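Local coordinates for protein glutathione S-transferase (Vibrio parahaemolyticus, PDB 7MIQ) that probably catalyses the conjugation of glutathione to electrophilic compounds, as a Gtt2-class glutathione S-transferase with a thioredoxin domain, at residues V15-K20 against V163-Y168; E151-A156 against F193-A198; E181-E184 against I189-W192. All blocks are in the same frame, centred on the assembly; numbering follows the deposited sequence.

Contact 1: residues V15-K20 against V163-Y168; sequences VSIFLK and VDITGY
I17 and I165 face each other with their CA atoms 7.3 Å apart where the axes of helix segments 15-20 and 163-168 pass within 10.3 Å, roughly antiparallel, with 143° between their N-to-C directions. The two isoleucines slide past one another in opposite directions, and the CG2 methyl of I17 meets the CG2 of I165 at 4.0 Å. In both residues CG2 lies anti to the backbone N, which aims these branches across the gap and sets each CG1 arm beside its own N. The CG1 arms serve different neighbours. That of I165 carries CD1 into the corner between backbone and ring of F18, 3.9 Å from F18 CA and equally 3.9 Å from F18 CD2, with the two side chains nearly perpendicular. That of I17 goes to the tyrosine: I17 CD1 approaches Y168 CE2 obliquely at 4.1 Å. Beyond the pair, the Y168 ring packs edge-to-face with F202 and nearly parallel to F193, while its hydroxyl bonds to S205 OG. F18 continues onto C70 of helix 66-76. Here the first helix of the thioredoxin domain meets helix 162-177 of the all-helical domain, an interdomain junction of the glutathione S-transferase fold. Only carbon atoms meet between the segments, so the fit rests on shape and the exclusion of water, with the Y168 hydroxyl satisfied outside it.

Contact 2: residues E151-A156 against F193-A198; sequences ESEYIA and FEQVSA
The ring of Y154 takes V196 at its edge, near the ring plane, with CE1 4.1 Å from V196 CG2, while the amide of Q195 comes obliquely to its hydroxyl end, the two planes 66° apart. The carboxylate of E153 is turned 54° from that same amide. Q195 NE2 points at both the E153 carboxylate and the Y154 hydroxyl, and donates to E153 OE2 on the anti side of the carboxylate, the oxygen lying close to the amide plane. The N-H...O angle is 146°, and the modelled separation of Q195 NE2 and E153 OE2, 2.5 Å, is so short that its exact value is doubtful. A second, weak bond runs from Q195 NE2 to Y154 OH at 3.0 Å. Both E153 and Q195 have CG anti to the backbone N and an extended chain beyond it, which lets them meet although the CA atoms of E153 and Q195 are 9.4 Å apart; the side chains cross at about a right angle. The contact ties the loop after helix 127-151 to the C-terminal part of helix 187-196 within the helical C-terminal domain of the GST fold. R191 is the second shell: its NH1 bonds both Q195 OE1 and E153 O, so the amide is held at both its oxygen and its nitrogen, which probably sets which way round it lies. The loop is further braced by S152 OG, which donates to Y154 O at 2.6 Å, and by D164 OD1, which receives I155 N.

Contact 3: residues E181-E184 against I189-W192; sequences EVFE and IARW
V182 and I189 are brought together by first torsions that place V182 CG1 (chi1 175°) and I189 CG2 each anti to its own backbone N, which points these two methyls at each other. V182 CG1 and I189 CG2 meet at 3.8 Å, the side chains at about a right angle, and V182 CG1 also reaches the far methyl I189 CD1 at 4.1 Å. F183 is set differently. Its CG is anti to the carbonyl carbon (chi1 -59°), and the ring is turned by a chi2 of -35°, which brings its CD1 corner obliquely against A190. F183 CD1 lies 3.7 Å from A190 CA and 3.8 Å from A190 CB, and F183 CB is 3.9 Å from A190 CB. The small alanine methyl suits this closeness, for F183 and A190 bring their CA atoms within 4.9 Å. I189 CG2 comes in at the ring's edge, near its plane, and at a looser 4.3 Å from F183 CE1, so this single methyl is shared by the valine and the phenylalanine. All the meeting atoms are carbons. Polar ties of segment 189-192 point elsewhere: W192 NE1 donates to D164 OD1, R191 NH2 to L149 O, and I189 N to D146 OD1. The F183 ring also meets that of F193, one helical turn beyond I189. Helix 182-185 and helix 187-196 are thus two successive short helices laid against two longer ones: V182 and I189 both press on L142 of helix 127-151, V182 also rests on A174 and V175 of helix 162-177, and F183 and I189 share I171 of that helix.

In the fold
The centre of contact 1 lies about 6 Å from the centre of the chain, and this contact is wholly buried and apolar, joining the two domains; contacts 2 and 3 lie farther out, partly buried, within the helical domain. Contact 3 repeats the apolar chemistry on a local scale, between helices consecutive in the chain, whereas contact 2 adds polar bonds where a loop meets a helix. Helix 187-196 serves both 2 and 3, and helix 162-177 of contact 1 touches both. D164, on segment 163-168, ties that helix to segments of the other two contacts, while aromatic packing runs from Y168 through F193 to F183.

Contact 1: residues V15-K20 against V163-Y168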
loop_
_atom_site.group_PDB
_atom_site.type_symbol
_atom_site.label_atom_id
_atom_site.label_comp_id
_atom_site.label_asym_id
_atom_site.label_seq_id
_atom_site.Cartn_x
_atom_site.Cartn_y
_atom_site.Cartn_z
ATOM N N VAL A 15 -4.478 12.642 -6.791
ATOM C CA VAL A 15 -3.322 13.408 -7.246
ATOM C C VAL A 15 -3.660 14.887 -7.364
ATOM O O VAL A 15 -2.842 15.750 -7.021
ATOM C CB VAL A 15 -2.808 12.836 -8.581
ATOM C CG1 VAL A 15 -1.666 13.695 -9.133
ATOM C CG2 VAL A 15 -2.363 11.391 -8.397
ATOM N N SER A 16 -4.864 15.205 -7.858
ATOM C CA SER A 16 -5.247 16.602 -8.062
ATOM C C SER A 16 -5.260 17.377 -6.751
ATOM O O SER A 16 -4.782 18.516 -6.692
ATOM C CB SER A 16 -6.623 16.685 -8.731
ATOM O OG SER A 16 -6.575 16.243 -10.074
ATOM N N ILE A 17 -5.815 16.784 -5.693
ATOM C CA ILE A 17 -5.855 17.459 -4.398
ATOM C C ILE A 17 -4.444 17.656 -3.854
ATOM O O ILE A 17 -4.104 18.726 -3.334
ATOM C CB ILE A 17 -6.734 16.662 -3.418
ATOM C CG1 ILE A 17 -8.186 16.635 -3.904
ATOM C CG2 ILE A 17 -6.645 17.242 -2.011
ATOM C CD1 ILE A 17 -9.046 15.622 -3.155
ATOM N N PHE A 18 -3.603 16.624 -3.970
ATOM C CA PHE A 18 -2.220 16.720 -3.512
ATOM C C PHE A 18 -1.478 17.835 -4.241
ATOM O O PHE A 18 -0.764 18.632 -3.620
ATOM C CB PHE A 18 -1.524 15.376 -3.728
ATOM C CG PHE A 18 -0.189 15.252 -3.046
ATOM C CD1 PHE A 18 0.953 15.788 -3.618
ATOM C CD2 PHE A 18 -0.076 14.569 -1.848
ATOM C CE1 PHE A 18 2.185 15.660 -2.994
ATOM C CE2 PHE A 18 1.152 14.435 -1.217
ATOM C CZ PHE A 18 2.283 14.983 -1.789
ATOM N N LEU A 19 -1.643 17.909 -5.561
ATOM C CA LEU A 19 -0.972 18.945 -6.337
ATOM C C LEU A 19 -1.426 20.335 -5.904
ATOM O O LEU A 19 -0.609 21.256 -5.794
ATOM C CB LEU A 19 -1.236 18.719 -7.824
ATOM C CG LEU A 19 -0.276 19.355 -8.826
ATOM C CD1 LEU A 19 1.162 18.993 -8.494
ATOM C CD2 LEU A 19 -0.634 18.896 -10.226
ATOM N N LYS A 20 -2.724 20.501 -5.632
ATOM C CA LYS A 20 -3.208 21.792 -5.151
ATOM C C LYS A 20 -2.636 22.127 -3.779
ATOM O O LYS A 20 -2.283 23.284 -3.519
ATOM C CB LYS A 20 -4.736 21.808 -5.109
ATOM C CG LYS A 20 -5.401 22.121 -6.436
ATOM C CD LYS A 20 -6.918 22.117 -6.298
ATOM C CE LYS A 20 -7.597 22.461 -7.614
ATOM N NZ LYS A 20 -9.079 22.331 -7.526
ATOM N N VAL A 163 -2.342 11.112 4.231
ATOM C CA VAL A 163 -3.325 10.146 4.717
ATOM C C VAL A 163 -4.703 10.782 4.819
ATOM O O VAL A 163 -5.726 10.114 4.620
ATOM C CB VAL A 163 -2.879 9.553 6.069
ATOM C CG1 VAL A 163 -3.860 8.476 6.529
ATOM C CG2 VAL A 163 -1.471 8.976 5.959
ATOM N N ASP A 164 -4.759 12.080 5.117
ATOM C CA ASP A 164 -6.048 12.753 5.224
ATOM C C ASP A 164 -6.687 12.964 3.857
ATOM O O ASP A 164 -7.919 12.999 3.751
ATOM C CB ASP A 164 -5.869 14.076 5.963
ATOM C CG ASP A 164 -5.330 13.877 7.369
ATOM O OD1 ASP A 164 -6.105 13.444 8.247
ATOM O OD2 ASP A 164 -4.125 14.118 7.588
ATOM N N ILE A 165 -5.881 13.103 2.803
ATOM C CA ILE A 165 -6.440 13.112 1.452
ATOM C C ILE A 165 -7.084 11.767 1.152
ATOM O O ILE A 165 -8.224 11.686 0.676
ATOM C CB ILE A 165 -5.351 13.451 0.417
ATOM C CG1 ILE A 165 -4.710 14.804 0.729
ATOM C CG2 ILE A 165 -5.934 13.440 -0.995
ATOM C CD1 ILE A 165 -3.569 15.160 -0.200
ATOM N N THR A 166 -6.360 10.686 1.449
ATOM C CA THR A 166 -6.868 9.342 1.204
ATOM C C THR A 166 -8.080 9.037 2.078
ATOM O O THR A 166 -9.043 8.414 1.617
ATOM C CB THR A 166 -5.748 8.329 1.442
ATOM O OG1 THR A 166 -4.690 8.578 0.506
ATOM C CG2 THR A 166 -6.251 6.903 1.274
ATOM N N GLY A 167 -8.055 9.470 3.340
ATOM C CA GLY A 167 -9.214 9.264 4.196
ATOM C C GLY A 167 -10.446 9.993 3.692
ATOM O O GLY A 167 -11.562 9.469 3.755
ATOM N N TYR A 168 -10.256 11.215 3.187
ATOM C CA TYR A 168 -11.362 11.986 2.624
ATOM C C TYR A 168 -12.008 11.250 1.457
ATOM O O TYR A 168 -13.240 11.147 1.384
ATOM C CB TYR A 168 -10.843 13.366 2.206
ATOM C CG TYR A 168 -11.744 14.209 1.324
ATOM C CD1 TYR A 168 -12.688 15.072 1.875
ATOM C CD2 TYR A 168 -11.612 14.182 -0.060
ATOM C CE1 TYR A 168 -13.496 15.864 1.060
ATOM C CE2 TYR A 168 -12.408 14.964 -0.874
ATOM C CZ TYR A 168 -13.347 15.803 -0.312
ATOM O OH TYR A 168 -14.127 16.579 -1.137
#

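Contact 2: residues E151-A156 against F193-A198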
loop_
_atom_site.group_PDB
_atom_site.type_symbol
_atom_site.label_atom_id
_atom_site.label_comp_id
_atom_site.label_asym_id
_atom_site.label_seq_id
_atom_site.Cartn_x
_atom_site.Cartn_y
_atom_site.Cartn_z
ATOM N N GLU A 151 -8.614 11.185 19.339
ATOM C CA GLU A 151 -7.349 11.420 20.017
ATOM C C GLU A 151 -6.328 12.168 19.171
ATOM O O GLU A 151 -5.321 12.630 19.718
ATOM C CB GLU A 151 -6.731 10.089 20.478
ATOM C CG GLU A 151 -6.210 9.226 19.342
ATOM C CD GLU A 151 -5.535 7.958 19.822
ATOM O OE1 GLU A 151 -5.660 7.636 21.023
ATOM O OE2 GLU A 151 -4.876 7.285 18.997
ATOM N N SER A 152 -6.554 12.306 17.868
ATOM C CA SER A 152 -5.632 12.986 16.971
ATOM C C SER A 152 -6.427 13.921 16.074
ATOM O O SER A 152 -7.528 13.578 15.636
ATOM C CB SER A 152 -4.838 11.968 16.131
ATOM O OG SER A 152 -3.869 12.597 15.307
ATOM N N GLU A 153 -5.880 15.111 15.808
ATOM C CA GLU A 153 -6.600 16.056 14.959
ATOM C C GLU A 153 -6.690 15.551 13.523
ATOM O O GLU A 153 -7.702 15.762 12.845
ATOM C CB GLU A 153 -5.945 17.435 15.006
ATOM C CG GLU A 153 -6.788 18.494 14.305
ATOM C CD GLU A 153 -6.257 19.900 14.475
ATOM O OE1 GLU A 153 -5.219 20.073 15.149
ATOM O OE2 GLU A 153 -6.882 20.833 13.926
ATOM N N TYR A 154 -5.646 14.884 13.045
ATOM C CA TYR A 154 -5.640 14.276 11.725
ATOM C C TYR A 154 -5.347 12.787 11.873
ATOM O O TYR A 154 -5.069 12.294 12.968
ATOM C CB TYR A 154 -4.634 14.987 10.811
ATOM C CG TYR A 154 -5.008 16.442 10.588
ATOM C CD1 TYR A 154 -5.970 16.791 9.650
ATOM C CD2 TYR A 154 -4.427 17.460 11.339
ATOM C CE1 TYR A 154 -6.330 18.114 9.448
ATOM C CE2 TYR A 154 -4.783 18.788 11.145
ATOM C CZ TYR A 154 -5.735 19.106 10.197
ATOM O OH TYR A 154 -6.097 20.418 9.991
ATOM N N ILE A 155 -5.435 12.048 10.765
ATOM C CA ILE A 155 -5.429 10.590 10.869
ATOM C C ILE A 155 -4.057 10.080 11.299
ATOM O O ILE A 155 -3.935 9.338 12.282
ATOM C CB ILE A 155 -5.879 9.946 9.547
ATOM C CG1 ILE A 155 -7.331 10.328 9.240
ATOM C CG2 ILE A 155 -5.746 8.437 9.636
ATOM C CD1 ILE A 155 -7.844 9.765 7.923
ATOM N N ALA A 156 -3.007 10.457 10.569
ATOM C CA ALA A 156 -1.695 9.853 10.791
ATOM C C ALA A 156 -0.948 10.513 11.942
ATOM O O ALA A 156 -0.262 9.829 12.712
ATOM C CB ALA A 156 -0.857 9.932 9.513
ATOM N N PHE A 193 -13.817 15.440 9.007
ATOM C CA PHE A 193 -14.232 15.628 7.622
ATOM C C PHE A 193 -14.706 17.056 7.372
ATOM O O PHE A 193 -14.403 17.639 6.324
ATOM C CB PHE A 193 -15.326 14.629 7.256
ATOM C CG PHE A 193 -15.573 14.525 5.776
ATOM C CD1 PHE A 193 -16.440 15.398 5.140
ATOM C CD2 PHE A 193 -14.931 13.560 5.025
ATOM C CE1 PHE A 193 -16.665 15.304 3.778
ATOM C CE2 PHE A 193 -15.152 13.462 3.659
ATOM C CZ PHE A 193 -16.018 14.337 3.038
ATOM N N GLU A 194 -15.459 17.631 8.312
ATOM C CA GLU A 194 -15.841 19.035 8.185
ATOM C C GLU A 194 -14.605 19.918 8.064
ATOM O O GLU A 194 -14.579 20.865 7.270
ATOM C CB GLU A 194 -16.693 19.454 9.386
ATOM C CG GLU A 194 -17.059 20.936 9.429
ATOM C CD GLU A 194 -18.391 21.241 8.761
ATOM O OE1 GLU A 194 -19.067 20.293 8.303
ATOM O OE2 GLU A 194 -18.763 22.433 8.693
ATOM N N GLN A 195 -13.561 19.594 8.826
ATOM C CA GLN A 195 -12.326 20.366 8.817
ATOM C C GLN A 195 -11.586 20.211 7.492
ATOM O O GLN A 195 -11.222 21.201 6.849
ATOM C CB GLN A 195 -11.459 19.903 9.991
ATOM C CG GLN A 195 -10.290 20.771 10.361
ATOM C CD GLN A 195 -9.700 20.353 11.698
ATOM O OE1 GLN A 195 -10.378 19.733 12.523
ATOM N NE2 GLN A 195 -8.434 20.681 11.915
ATOM N N VAL A 196 -11.369 18.967 7.064
ATOM C CA VAL A 196 -10.594 18.715 5.852
ATOM C C VAL A 196 -11.344 19.197 4.615
ATOM O O VAL A 196 -10.755 19.815 3.719
ATOM C CB VAL A 196 -10.239 17.219 5.762
ATOM C CG1 VAL A 196 -9.625 16.892 4.416
ATOM C CG2 VAL A 196 -9.286 16.835 6.887
ATOM N N SER A 197 -12.653 18.938 4.544
ATOM C CA SER A 197 -13.421 19.331 3.367
ATOM C C SER A 197 -13.525 20.842 3.203
ATOM O O SER A 197 -13.967 21.302 2.145
ATOM C CB SER A 197 -14.827 18.726 3.416
ATOM O OG SER A 197 -15.622 19.374 4.394
ATOM N N ALA A 198 -13.134 21.619 4.214
ATOM C CA ALA A 198 -13.113 23.071 4.124
ATOM C C ALA A 198 -11.809 23.623 3.554
ATOM O O ALA A 198 -11.741 24.824 3.265
ATOM C CB ALA A 198 -13.358 23.689 5.505
#

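Contact 3: residues E181-E184 against I189-W192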
loop_
_atom_site.group_PDB
_atom_site.type_symbol
_atom_site.label_atom_id
_atom_site.label_comp_id
_atom_site.label_asym_id
_atom_site.label_seq_id
_atom_site.Cartn_x
_atom_site.Cartn_y
_atom_site.Cartn_z
ATOM N N GLU A 181 -24.364 6.159 6.581
ATOM C CA GLU A 181 -24.543 7.400 7.340
ATOM C C GLU A 181 -23.405 7.546 8.353
ATOM O O GLU A 181 -23.577 7.431 9.568
ATOM C CB GLU A 181 -25.910 7.423 8.011
ATOM C CG GLU A 181 -27.066 7.444 7.026
ATOM C CD GLU A 181 -28.397 7.733 7.688
ATOM O OE1 GLU A 181 -28.435 7.855 8.931
ATOM O OE2 GLU A 181 -29.406 7.843 6.961
ATOM N N VAL A 182 -22.216 7.827 7.815
ATOM C CA VAL A 182 -21.007 7.873 8.637
ATOM C C VAL A 182 -21.104 8.983 9.672
ATOM O O VAL A 182 -20.798 8.786 10.854
ATOM C CB VAL A 182 -19.761 8.051 7.749
ATOM C CG1 VAL A 182 -18.517 8.232 8.608
ATOM C CG2 VAL A 182 -19.600 6.868 6.807
ATOM N N PHE A 183 -21.547 10.167 9.244
ATOM C CA PHE A 183 -21.443 11.349 10.089
ATOM C C PHE A 183 -22.454 11.334 11.227
ATOM O O PHE A 183 -22.198 11.920 12.283
ATOM C CB PHE A 183 -21.599 12.601 9.233
ATOM C CG PHE A 183 -20.576 12.701 8.137
ATOM C CD1 PHE A 183 -19.283 12.233 8.337
ATOM C CD2 PHE A 183 -20.907 13.236 6.904
ATOM C CE1 PHE A 183 -18.338 12.311 7.332
ATOM C CE2 PHE A 183 -19.960 13.317 5.891
ATOM C CZ PHE A 183 -18.677 12.852 6.109
ATOM N N GLU A 184 -23.601 10.677 11.034
ATOM C CA GLU A 184 -24.547 10.518 12.135
ATOM C C GLU A 184 -23.953 9.671 13.250
ATOM O O GLU A 184 -24.128 9.974 14.436
ATOM C CB GLU A 184 -25.847 9.886 11.634
ATOM C CG GLU A 184 -26.618 10.723 10.634
ATOM C CD GLU A 184 -27.139 12.012 11.229
ATOM O OE1 GLU A 184 -28.002 11.944 12.129
ATOM O OE2 GLU A 184 -26.679 13.092 10.802
ATOM N N ILE A 189 -15.084 11.397 13.075
ATOM C CA ILE A 189 -14.924 11.424 11.623
ATOM C C ILE A 189 -15.610 12.655 11.047
ATOM O O ILE A 189 -15.068 13.335 10.170
ATOM C CB ILE A 189 -15.469 10.131 10.991
ATOM C CG1 ILE A 189 -14.760 8.905 11.568
ATOM C CG2 ILE A 189 -15.330 10.181 9.466
ATOM C CD1 ILE A 189 -15.272 7.580 11.010
ATOM N N ALA A 190 -16.808 12.967 11.544
ATOM C CA ALA A 190 -17.540 14.119 11.031
ATOM C C ALA A 190 -16.777 15.412 11.299
ATOM O O ALA A 190 -16.613 16.244 10.399
ATOM C CB ALA A 190 -18.938 14.165 11.649
ATOM N N ARG A 191 -16.299 15.591 12.536
ATOM C CA ARG A 191 -15.475 16.751 12.880
ATOM C C ARG A 191 -14.288 16.882 11.935
ATOM O O ARG A 191 -14.036 17.954 11.372
ATOM C CB ARG A 191 -14.987 16.627 14.329
ATOM C CG ARG A 191 -14.182 17.812 14.883
ATOM C CD ARG A 191 -12.685 17.786 14.515
ATOM N NE ARG A 191 -12.014 16.542 14.881
ATOM C CZ ARG A 191 -10.817 16.184 14.437
ATOM N NH1 ARG A 191 -10.133 16.947 13.599
ATOM N NH2 ARG A 191 -10.293 15.027 14.839
ATOM N N TRP A 192 -13.521 15.802 11.793
ATOM C CA TRP A 192 -12.349 15.818 10.923
ATOM C C TRP A 192 -12.746 16.083 9.477
ATOM O O TRP A 192 -12.102 16.880 8.785
ATOM C CB TRP A 192 -11.601 14.489 11.065
ATOM C CG TRP A 192 -10.681 14.131 9.926
ATOM C CD1 TRP A 192 -9.369 14.484 9.782
ATOM C CD2 TRP A 192 -11.007 13.325 8.787
ATOM N NE1 TRP A 192 -8.863 13.959 8.614
ATOM C CE2 TRP A 192 -9.850 13.242 7.987
ATOM C CE3 TRP A 192 -12.169 12.666 8.365
ATOM C CZ2 TRP A 192 -9.821 12.532 6.785
ATOM C CZ3 TRP A 192 -12.139 11.958 7.174
ATOM C CH2 TRP A 192 -10.972 11.895 6.399
#